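PDB 2BK8: titin heart isoform N2-B from Homo sapiens, which serves as a giant structural protein of muscle, the M1 immunoglobulin-like domain probably helping to place it in the M-band. Local coordinates for residues Tyr21-Glu26 / Tyr73-Val78; Tyr49-Glu54 / Ala58-Lys63; Gln33-Trp36 / Arg41-Glu44. One frame throughout, in Å; residues are numbered along the deposited sequence. Where two conformers were deposited one is given.

Contact 1. Residues Tyr21-Glu26 / Tyr73-Val78; sequences YVCKIE and YRCKVV
Cys23 and Cys75 face each other across the core of an immunoglobulin sandwich, one on each sheet. The segments run at 26° to each other, with axes 9.1 Å apart, and no hydrogen bond joins them. With both sulfurs anti to the backbone N (chi1 180°), the gap from Cys23 SG to Cys75 SG stays at 4.0 Å. That is too far for a disulfide, so the two sulfurs meet only by packing. These are the positions of the classical intersheet disulfide of immunoglobulin domains, occupied here by unlinked cysteines, consistent with the reducing interior of the muscle cell. Trp36 and Val34 pack against Cys75.

On the Tyr21 side, the two tyrosine rings are tilted by 19° and so far offset that they hardly overlap, with centroids 5.5 Å from each other. Tyr21 CE2 comes over one face of Tyr73, toward its rim, 4.3 Å from Tyr73 CG. Both phenols turn to backbone oxygens: Tyr21 OH bonds Glu89 O, and Tyr73 OH bonds Asp69 O. The second bond, four residues back, makes a tyrosine corner.

Beyond the cysteines, Ile25 and Val77 meet tip to tip. Ile25 CD1 touches Val77 CG2 at 3.9 Å and reaches Val77 CG1 at 4.1 Å.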
loop_
_atom_site.group_PDB
_atom_site.type_symbol
_atom_site.label_atom_id
_atom_site.label_comp_id
_atom_site.label_asym_id
_atom_site.label_seq_id
_atom_site.Cartn_x
_atom_site.Cartn_y
_atom_site.Cartn_z
ATOM N N TYR A 21 0.931 4.640 3.706
ATOM C CA TYR A 21 -0.141 4.651 2.722
ATOM C C TYR A 21 -1.439 4.125 3.373
ATOM O O TYR A 21 -1.444 3.089 4.036
ATOM C CB TYR A 21 0.212 3.818 1.469
ATOM C CG TYR A 21 1.374 4.421 0.725
ATOM C CD1 TYR A 21 1.198 5.543 -0.115
ATOM C CD2 TYR A 21 2.676 3.930 0.909
ATOM C CE1 TYR A 21 2.302 6.125 -0.777
ATOM C CE2 TYR A 21 3.731 4.486 0.247
ATOM C CZ TYR A 21 3.548 5.595 -0.573
ATOM O OH TYR A 21 4.660 6.148 -1.185
ATOM N N VAL A 22 -2.534 4.829 3.143
ATOM C CA VAL A 22 -3.818 4.471 3.742
ATOM C C VAL A 22 -4.851 4.293 2.639
ATOM O O VAL A 22 -5.103 5.221 1.824
ATOM C CB VAL A 22 -4.318 5.564 4.742
ATOM C CG1 VAL A 22 -5.762 5.241 5.221
ATOM C CG2 VAL A 22 -3.361 5.732 5.910
ATOM N N CYS A 23 -5.475 3.119 2.623
ATOM C CA CYS A 23 -6.495 2.825 1.626
ATOM C C CYS A 23 -7.795 2.418 2.320
ATOM O O CYS A 23 -7.850 1.403 3.029
ATOM C CB CYS A 23 -6.019 1.722 0.652
ATOM S SG CYS A 23 -7.292 1.288 -0.651
ATOM N N LYS A 24 -8.845 3.206 2.109
ATOM C CA LYS A 24 -10.154 2.917 2.696
ATOM C C LYS A 24 -11.085 2.133 1.724
ATOM O O LYS A 24 -11.268 2.538 0.578
ATOM C CB LYS A 24 -10.796 4.249 3.169
ATOM C CG LYS A 24 -11.900 4.129 4.179
ATOM C CD LYS A 24 -12.373 5.521 4.603
ATOM C CE LYS A 24 -13.734 5.453 5.255
ATOM N NZ LYS A 24 -14.426 6.773 5.368
ATOM N N ILE A 25 -11.591 0.989 2.176
ATOM C CA ILE A 25 -12.430 0.098 1.339
ATOM C C ILE A 25 -13.928 0.255 1.582
ATOM O O ILE A 25 -14.384 0.271 2.728
ATOM C CB ILE A 25 -11.933 -1.386 1.475
ATOM C CG1 ILE A 25 -10.509 -1.499 0.919
ATOM C CG2 ILE A 25 -12.792 -2.326 0.652
ATOM C CD1 ILE A 25 -9.472 -2.188 1.842
ATOM N N GLU A 26 -14.684 0.392 0.483
ATOM C CA GLU A 26 -16.150 0.407 0.537
ATOM C C GLU A 26 -16.673 -1.011 0.327
ATOM O O GLU A 26 -16.159 -1.750 -0.523
ATOM C CB GLU A 26 -16.702 1.367 -0.508
ATOM C CG GLU A 26 -16.278 2.838 -0.423
ATOM C CD GLU A 26 -16.505 3.514 0.950
ATOM O OE1 GLU A 26 -17.624 3.437 1.502
ATOM O OE2 GLU A 26 -15.558 4.173 1.445
ATOM N N TYR A 73 3.407 1.740 -5.564
ATOM C CA TYR A 73 2.863 0.818 -4.538
ATOM C C TYR A 73 1.390 0.530 -4.877
ATOM O O TYR A 73 0.665 1.452 -5.267
ATOM C CB TYR A 73 3.022 1.427 -3.121
ATOM C CG TYR A 73 4.474 1.459 -2.678
ATOM C CD1 TYR A 73 4.963 0.518 -1.783
ATOM C CD2 TYR A 73 5.366 2.392 -3.224
ATOM C CE1 TYR A 73 6.335 0.499 -1.423
ATOM C CE2 TYR A 73 6.730 2.394 -2.861
ATOM C CZ TYR A 73 7.199 1.448 -1.972
ATOM O OH TYR A 73 8.555 1.487 -1.631
ATOM N N ARG A 74 0.972 -0.738 -4.788
ATOM C CA ARG A 74 -0.408 -1.174 -5.113
ATOM C C ARG A 74 -1.036 -1.811 -3.883
ATOM O O ARG A 74 -0.403 -2.616 -3.206
ATOM C CB ARG A 74 -0.403 -2.204 -6.254
ATOM C CG ARG A 74 -1.750 -2.901 -6.596
ATOM C CD ARG A 74 -1.515 -3.953 -7.704
ATOM N NE ARG A 74 -2.729 -4.589 -8.212
ATOM C CZ ARG A 74 -2.778 -5.348 -9.309
ATOM N NH1 ARG A 74 -1.684 -5.561 -10.038
ATOM N NH2 ARG A 74 -3.921 -5.879 -9.707
ATOM N N CYS A 75 -2.281 -1.437 -3.589
ATOM C CA CYS A 75 -3.104 -2.146 -2.585
ATOM C C CYS A 75 -4.128 -2.958 -3.361
ATOM O O CYS A 75 -4.998 -2.386 -4.058
ATOM C CB CYS A 75 -3.832 -1.150 -1.673
ATOM S SG CYS A 75 -4.893 -1.919 -0.397
ATOM N N LYS A 76 -4.000 -4.284 -3.286
ATOM C CA LYS A 76 -4.941 -5.207 -3.959
ATOM C C LYS A 76 -5.966 -5.827 -2.995
ATOM O O LYS A 76 -5.619 -6.485 -2.008
ATOM C CB LYS A 76 -4.190 -6.316 -4.761
ATOM C CG LYS A 76 -5.131 -7.255 -5.534
ATOM C CD LYS A 76 -4.323 -8.321 -6.277
ATOM C CE LYS A 76 -5.230 -9.353 -6.920
ATOM N NZ LYS A 76 -4.652 -9.934 -8.179
ATOM N N VAL A 77 -7.249 -5.653 -3.320
ATOM C CA VAL A 77 -8.339 -6.115 -2.456
ATOM C C VAL A 77 -9.176 -7.178 -3.147
ATOM O O VAL A 77 -9.594 -6.994 -4.281
ATOM C CB VAL A 77 -9.205 -4.931 -1.950
ATOM C CG1 VAL A 77 -9.897 -5.341 -0.729
ATOM C CG2 VAL A 77 -8.268 -3.739 -1.557
ATOM N N VAL A 78 -9.365 -8.314 -2.478
ATOM C CA VAL A 78 -10.072 -9.463 -3.066
ATOM C C VAL A 78 -11.088 -10.004 -2.079
ATOM O O VAL A 78 -10.772 -10.190 -0.901
ATOM C CB VAL A 78 -9.089 -10.616 -3.455
ATOM C CG1 VAL A 78 -9.824 -11.810 -4.037
ATOM C CG2 VAL A 78 -8.053 -10.127 -4.436
#

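Contact 2. Residues Tyr49-Glu54 / Ala58-Lys63; sequences YEITYE and AILYVK
The Tyr49 ring meets Leu60 and Val62 obliquely, while Tyr61 O sits almost level with the ring, off its rim. Tyr49 CD1 is 4.0 Å from Leu60 CD1, and Tyr49 CE1 is 4.0 Å from Val62 CG1. At the other end, the Tyr53 ring turns its edge to the backbone of Ala58, with Tyr53 CD1 3.9 Å from Ala58 N. The Tyr61 ring has Ile59 CG2 at its edge, in plane.

Leu60 CG stands anti to the backbone N (chi1 168°), and Leu60 CD1 settles 3.5 Å from Ile51 CG1. Replacing Tyr49 by an alanine would probably open a gap beside Leu60 and Val62.

Two pairs of nearly straight backbone bonds tie the strands. Glu50 and Tyr61 exchange N-H and C=O, with Glu50 N to Tyr61 O at 2.9 Å. Thr52 and Ile59 do the same, with Thr52 N to Ile59 O at 3.0 Å. Water 1 donates to Ile59 O and also bonds Thr52 OG1.

Tyr49, Ile51, Tyr53, Ala58, Leu60 and Val62 share the face turned to the other sheet. Glu50, Thr52, Ile59 and Tyr61 take the outer one. This is the antiparallel D-E hairpin of an I-set immunoglobulin domain.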
loop_
_atom_site.group_PDB
_atom_site.type_symbol
_atom_site.label_atom_id
_atom_site.label_comp_id
_atom_site.label_asym_id
_atom_site.label_seq_id
_atom_site.Cartn_x
_atom_site.Cartn_y
_atom_site.Cartn_z
ATOM N N TYR A 49 8.494 -3.664 6.500
ATOM C CA TYR A 49 7.088 -3.227 6.286
ATOM C C TYR A 49 6.157 -3.541 7.469
ATOM O O TYR A 49 6.191 -4.657 8.001
ATOM C CB TYR A 49 6.474 -3.864 5.010
ATOM C CG TYR A 49 7.297 -3.660 3.767
ATOM C CD1 TYR A 49 7.399 -2.405 3.172
ATOM C CD2 TYR A 49 7.973 -4.731 3.174
ATOM C CE1 TYR A 49 8.166 -2.215 2.009
ATOM C CE2 TYR A 49 8.746 -4.546 2.015
ATOM C CZ TYR A 49 8.846 -3.294 1.457
ATOM O OH TYR A 49 9.582 -3.099 0.304
ATOM N N GLU A 50 5.311 -2.571 7.852
ATOM C CA GLU A 50 4.343 -2.761 8.939
ATOM C C GLU A 50 2.969 -2.649 8.266
ATOM O O GLU A 50 2.604 -1.573 7.794
ATOM C CB GLU A 50 4.508 -1.714 10.070
ATOM C CG GLU A 50 3.687 -1.973 11.323
ATOM C CD GLU A 50 3.606 -0.764 12.300
ATOM O OE1 GLU A 50 4.505 0.096 12.313
ATOM O OE2 GLU A 50 2.614 -0.678 13.065
ATOM N N ILE A 51 2.261 -3.783 8.181
ATOM C CA ILE A 51 1.038 -3.882 7.376
ATOM C C ILE A 51 -0.088 -4.345 8.272
ATOM O O ILE A 51 0.030 -5.353 8.991
ATOM C CB ILE A 51 1.194 -4.885 6.202
ATOM C CG1 ILE A 51 2.338 -4.463 5.264
ATOM C CG2 ILE A 51 -0.114 -4.993 5.378
ATOM C CD1 ILE A 51 2.728 -5.550 4.233
ATOM N N THR A 52 -1.197 -3.601 8.210
ATOM C CA THR A 52 -2.392 -3.963 8.973
ATOM C C THR A 52 -3.661 -3.815 8.109
ATOM O O THR A 52 -3.718 -2.989 7.193
ATOM C CB THR A 52 -2.542 -3.127 10.275
ATOM O OG1 THR A 52 -2.520 -1.732 9.938
ATOM C CG2 THR A 52 -1.379 -3.417 11.274
ATOM N N TYR A 53 -4.660 -4.637 8.406
ATOM C CA TYR A 53 -6.001 -4.462 7.813
ATOM C C TYR A 53 -7.077 -4.808 8.824
ATOM O O TYR A 53 -7.067 -5.911 9.375
ATOM C CB TYR A 53 -6.220 -5.282 6.525
ATOM C CG TYR A 53 -7.682 -5.229 6.119
ATOM C CD1 TYR A 53 -8.225 -4.073 5.545
ATOM C CD2 TYR A 53 -8.536 -6.303 6.383
ATOM C CE1 TYR A 53 -9.611 -3.993 5.226
ATOM C CE2 TYR A 53 -9.898 -6.235 6.082
ATOM C CZ TYR A 53 -10.429 -5.076 5.506
ATOM O OH TYR A 53 -11.778 -5.034 5.202
ATOM N N GLU A 54 -8.008 -3.873 9.060
ATOM C CA GLU A 54 -9.154 -4.083 9.974
ATOM C C GLU A 54 -10.287 -3.150 9.574
ATOM O O GLU A 54 -10.024 -1.967 9.297
ATOM C CB GLU A 54 -8.787 -3.773 11.437
ATOM C CG GLU A 54 -7.375 -4.182 11.837
ATOM C CD GLU A 54 -7.097 -4.087 13.313
ATOM O OE1 GLU A 54 -8.067 -4.006 14.105
ATOM O OE2 GLU A 54 -5.897 -4.133 13.691
ATOM N N ALA A 58 -7.018 -0.358 5.248
ATOM C CA ALA A 58 -5.677 -0.932 4.990
ATOM C C ALA A 58 -4.559 0.102 5.156
ATOM O O ALA A 58 -4.599 1.201 4.580
ATOM C CB ALA A 58 -5.622 -1.552 3.581
ATOM N N ILE A 59 -3.523 -0.261 5.914
ATOM C CA ILE A 59 -2.401 0.643 6.177
ATOM C C ILE A 59 -1.052 -0.051 5.936
ATOM O O ILE A 59 -0.783 -1.137 6.481
ATOM C CB ILE A 59 -2.452 1.249 7.628
ATOM C CG1 ILE A 59 -3.792 1.938 7.914
ATOM C CG2 ILE A 59 -1.244 2.150 7.887
ATOM C CD1 ILE A 59 -3.915 2.508 9.361
ATOM N N LEU A 60 -0.245 0.550 5.071
ATOM C CA LEU A 60 1.135 0.134 4.828
ATOM C C LEU A 60 2.112 1.192 5.335
ATOM O O LEU A 60 2.092 2.336 4.906
ATOM C CB LEU A 60 1.401 -0.141 3.321
ATOM C CG LEU A 60 2.897 -0.306 2.956
ATOM C CD1 LEU A 60 3.498 -1.620 3.508
ATOM C CD2 LEU A 60 3.081 -0.238 1.419
ATOM N N TYR A 61 2.988 0.797 6.249
ATOM C CA TYR A 61 4.083 1.657 6.700
ATOM C C TYR A 61 5.414 1.120 6.189
ATOM O O TYR A 61 5.769 -0.031 6.460
ATOM C CB TYR A 61 4.110 1.743 8.215
ATOM C CG TYR A 61 3.341 2.907 8.780
ATOM C CD1 TYR A 61 1.959 2.876 8.823
ATOM C CD2 TYR A 61 3.991 4.033 9.269
ATOM C CE1 TYR A 61 1.233 3.931 9.344
ATOM C CE2 TYR A 61 3.274 5.111 9.792
ATOM C CZ TYR A 61 1.889 5.051 9.815
ATOM O OH TYR A 61 1.125 6.076 10.354
ATOM N N VAL A 62 6.141 1.966 5.454
ATOM C CA VAL A 62 7.492 1.609 4.938
ATOM C C VAL A 62 8.606 2.247 5.759
ATOM O O VAL A 62 8.633 3.469 5.872
ATOM C CB VAL A 62 7.687 2.081 3.472
ATOM C CG1 VAL A 62 9.070 1.605 2.950
ATOM C CG2 VAL A 62 6.536 1.594 2.556
ATOM N N LYS A 63 9.518 1.422 6.313
ATOM C CA LYS A 63 10.600 1.827 7.237
ATOM C C LYS A 63 11.990 1.931 6.593
ATOM O O LYS A 63 12.218 1.363 5.528
ATOM C CB LYS A 63 10.691 0.834 8.404
ATOM C CG LYS A 63 9.584 0.958 9.438
ATOM C CD LYS A 63 8.205 1.017 8.788
ATOM C CE LYS A 63 7.410 2.121 9.426
ATOM N NZ LYS A 63 5.963 1.930 9.184
HETATM O O HOH W 1 0.304 -0.753 9.500
#

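Contact 3. Residues Gln33-Trp36 / Arg41-Glu44; sequences QVTW and RQLE
Leu43 N donates to Trp36 O at 2.9 Å, with 164° at the hydrogen, the one direct hydrogen bond between these segments. The Leu43 side chain lies against the same carbonyl, with Leu43 CG 3.6 Å from Trp36 O. Leu43 CD1 also reaches Trp36 CB at 4.1 Å.

A second link between this pair runs through solvent. Water 2 accepts from Trp36 N at 2.9 Å and donates to Leu43 O over the same length. Both backbone polar groups of Trp36 are therefore engaged toward Leu43, one directly and one through water. Toward the surface, Thr35 CG2 packs on Gln42 CG at 3.8 Å.

The indole takes little part in this contact. Trp36 CG lies anti to its carbonyl carbon (chi1 -67°), and the ring leads away from Leu43 into the core. There it packs on Tyr21, Ile51, Ala58, Leu60 and Cys75. Leu43 is backed by Tyr49, Ile51 and Leu60. Backbone bonds of Gln33 with Val78 and of Thr35 with Lys76 hold the strand from its other side.

The pair forms a short C-C' hairpin at the sheet edge, with strand C carrying the core tryptophan characteristic of immunoglobulin domains.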
loop_
_atom_site.group_PDB
_atom_site.type_symbol
_atom_site.label_atom_id
_atom_site.label_comp_id
_atom_site.label_asym_id
_atom_site.label_seq_id
_atom_site.Cartn_x
_atom_site.Cartn_y
_atom_site.Cartn_z
ATOM N N GLN A 33 -9.759 -9.884 1.719
ATOM C CA GLN A 33 -8.307 -10.081 1.978
ATOM C C GLN A 33 -7.500 -8.999 1.232
ATOM O O GLN A 33 -7.756 -8.728 0.064
ATOM C CB GLN A 33 -7.822 -11.485 1.544
ATOM C CG GLN A 33 -6.277 -11.688 1.666
ATOM C CD GLN A 33 -5.772 -13.006 1.085
ATOM O OE1 GLN A 33 -5.721 -13.191 -0.143
ATOM N NE2 GLN A 33 -5.378 -13.928 1.968
ATOM N N VAL A 34 -6.492 -8.420 1.892
ATOM C CA VAL A 34 -5.712 -7.316 1.297
ATOM C C VAL A 34 -4.265 -7.726 1.144
ATOM O O VAL A 34 -3.707 -8.338 2.062
ATOM C CB VAL A 34 -5.739 -6.064 2.210
ATOM C CG1 VAL A 34 -4.810 -4.938 1.664
ATOM C CG2 VAL A 34 -7.156 -5.579 2.390
ATOM N N THR A 35 -3.687 -7.454 -0.030
ATOM C CA THR A 35 -2.252 -7.713 -0.261
ATOM C C THR A 35 -1.633 -6.462 -0.900
ATOM O O THR A 35 -2.175 -5.905 -1.868
ATOM C CB THR A 35 -2.030 -8.944 -1.208
ATOM O OG1 THR A 35 -2.736 -10.096 -0.708
ATOM C CG2 THR A 35 -0.543 -9.300 -1.335
ATOM N N TRP A 36 -0.481 -6.032 -0.379
ATOM C CA TRP A 36 0.255 -4.897 -0.977
ATOM C C TRP A 36 1.427 -5.374 -1.858
ATOM O O TRP A 36 1.993 -6.451 -1.620
ATOM C CB TRP A 36 0.796 -3.970 0.113
ATOM C CG TRP A 36 -0.240 -3.224 0.908
ATOM C CD1 TRP A 36 -0.988 -3.709 1.942
ATOM C CD2 TRP A 36 -0.645 -1.854 0.721
ATOM N NE1 TRP A 36 -1.821 -2.717 2.424
ATOM C CE2 TRP A 36 -1.622 -1.571 1.700
ATOM C CE3 TRP A 36 -0.241 -0.827 -0.160
ATOM C CZ2 TRP A 36 -2.207 -0.284 1.852
ATOM C CZ3 TRP A 36 -0.829 0.449 -0.036
ATOM C CH2 TRP A 36 -1.832 0.703 0.972
ATOM N N ARG A 41 6.947 -6.874 -6.678
ATOM C CA ARG A 41 7.212 -7.638 -5.443
ATOM C C ARG A 41 6.032 -7.659 -4.470
ATOM O O ARG A 41 5.523 -6.590 -4.081
ATOM C CB ARG A 41 8.439 -7.044 -4.738
ATOM C CG ARG A 41 9.735 -7.210 -5.506
ATOM C CD ARG A 41 10.955 -6.657 -4.777
ATOM N NE ARG A 41 12.137 -6.931 -5.600
ATOM C CZ ARG A 41 13.212 -6.158 -5.701
ATOM N NH1 ARG A 41 13.299 -5.045 -5.007
ATOM N NH2 ARG A 41 14.204 -6.516 -6.508
ATOM N N GLN A 42 5.639 -8.866 -4.042
ATOM C CA GLN A 42 4.571 -9.016 -3.038
ATOM C C GLN A 42 5.151 -8.724 -1.645
ATOM O O GLN A 42 6.239 -9.251 -1.301
ATOM C CB GLN A 42 4.050 -10.452 -3.090
ATOM C CG GLN A 42 2.859 -10.721 -2.176
ATOM C CD GLN A 42 2.349 -12.144 -2.306
ATOM O OE1 GLN A 42 2.487 -12.794 -3.358
ATOM N NE2 GLN A 42 1.757 -12.652 -1.229
ATOM N N LEU A 43 4.434 -7.913 -0.857
ATOM C CA LEU A 43 4.914 -7.484 0.481
ATOM C C LEU A 43 4.340 -8.319 1.618
ATOM O O LEU A 43 3.237 -8.841 1.509
ATOM C CB LEU A 43 4.620 -5.990 0.751
ATOM C CG LEU A 43 5.047 -4.998 -0.338
ATOM C CD1 LEU A 43 4.912 -3.536 0.079
ATOM C CD2 LEU A 43 6.504 -5.354 -0.754
ATOM N N GLU A 44 5.115 -8.458 2.702
ATOM C CA GLU A 44 4.631 -9.061 3.939
ATOM C C GLU A 44 5.242 -8.353 5.149
ATOM O O GLU A 44 6.256 -7.674 5.013
ATOM C CB GLU A 44 4.967 -10.557 3.982
ATOM C CG GLU A 44 6.451 -10.858 3.986
ATOM C CD GLU A 44 6.771 -12.347 4.033
ATOM O OE1 GLU A 44 5.840 -13.169 4.150
ATOM O OE2 GLU A 44 7.973 -12.690 3.962
HETATM O O HOH W 2 0.808 -7.310 1.932
#

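In the fold
Contact 1 is the buried core: it spans the two sheets by side-chain packing alone. Contacts 2 and 3 are hairpins, each within one sheet, and both rely on backbone hydrogen bonds. Contact 2 is partly buried, with one apolar face and one outer face. Contact 3 lies at the surface, has a single direct bond and adds a water-bridged link. Contact 1 shares a sheet with each of the others. Tyr21 and Cys23 bond Leu60 and Ala58 of contact 2. Lys76 and Val78 bond Thr35 and Gln33 of contact 3. Contacts 2 and 3 meet across the sandwich, where Tyr53 packs on Val34.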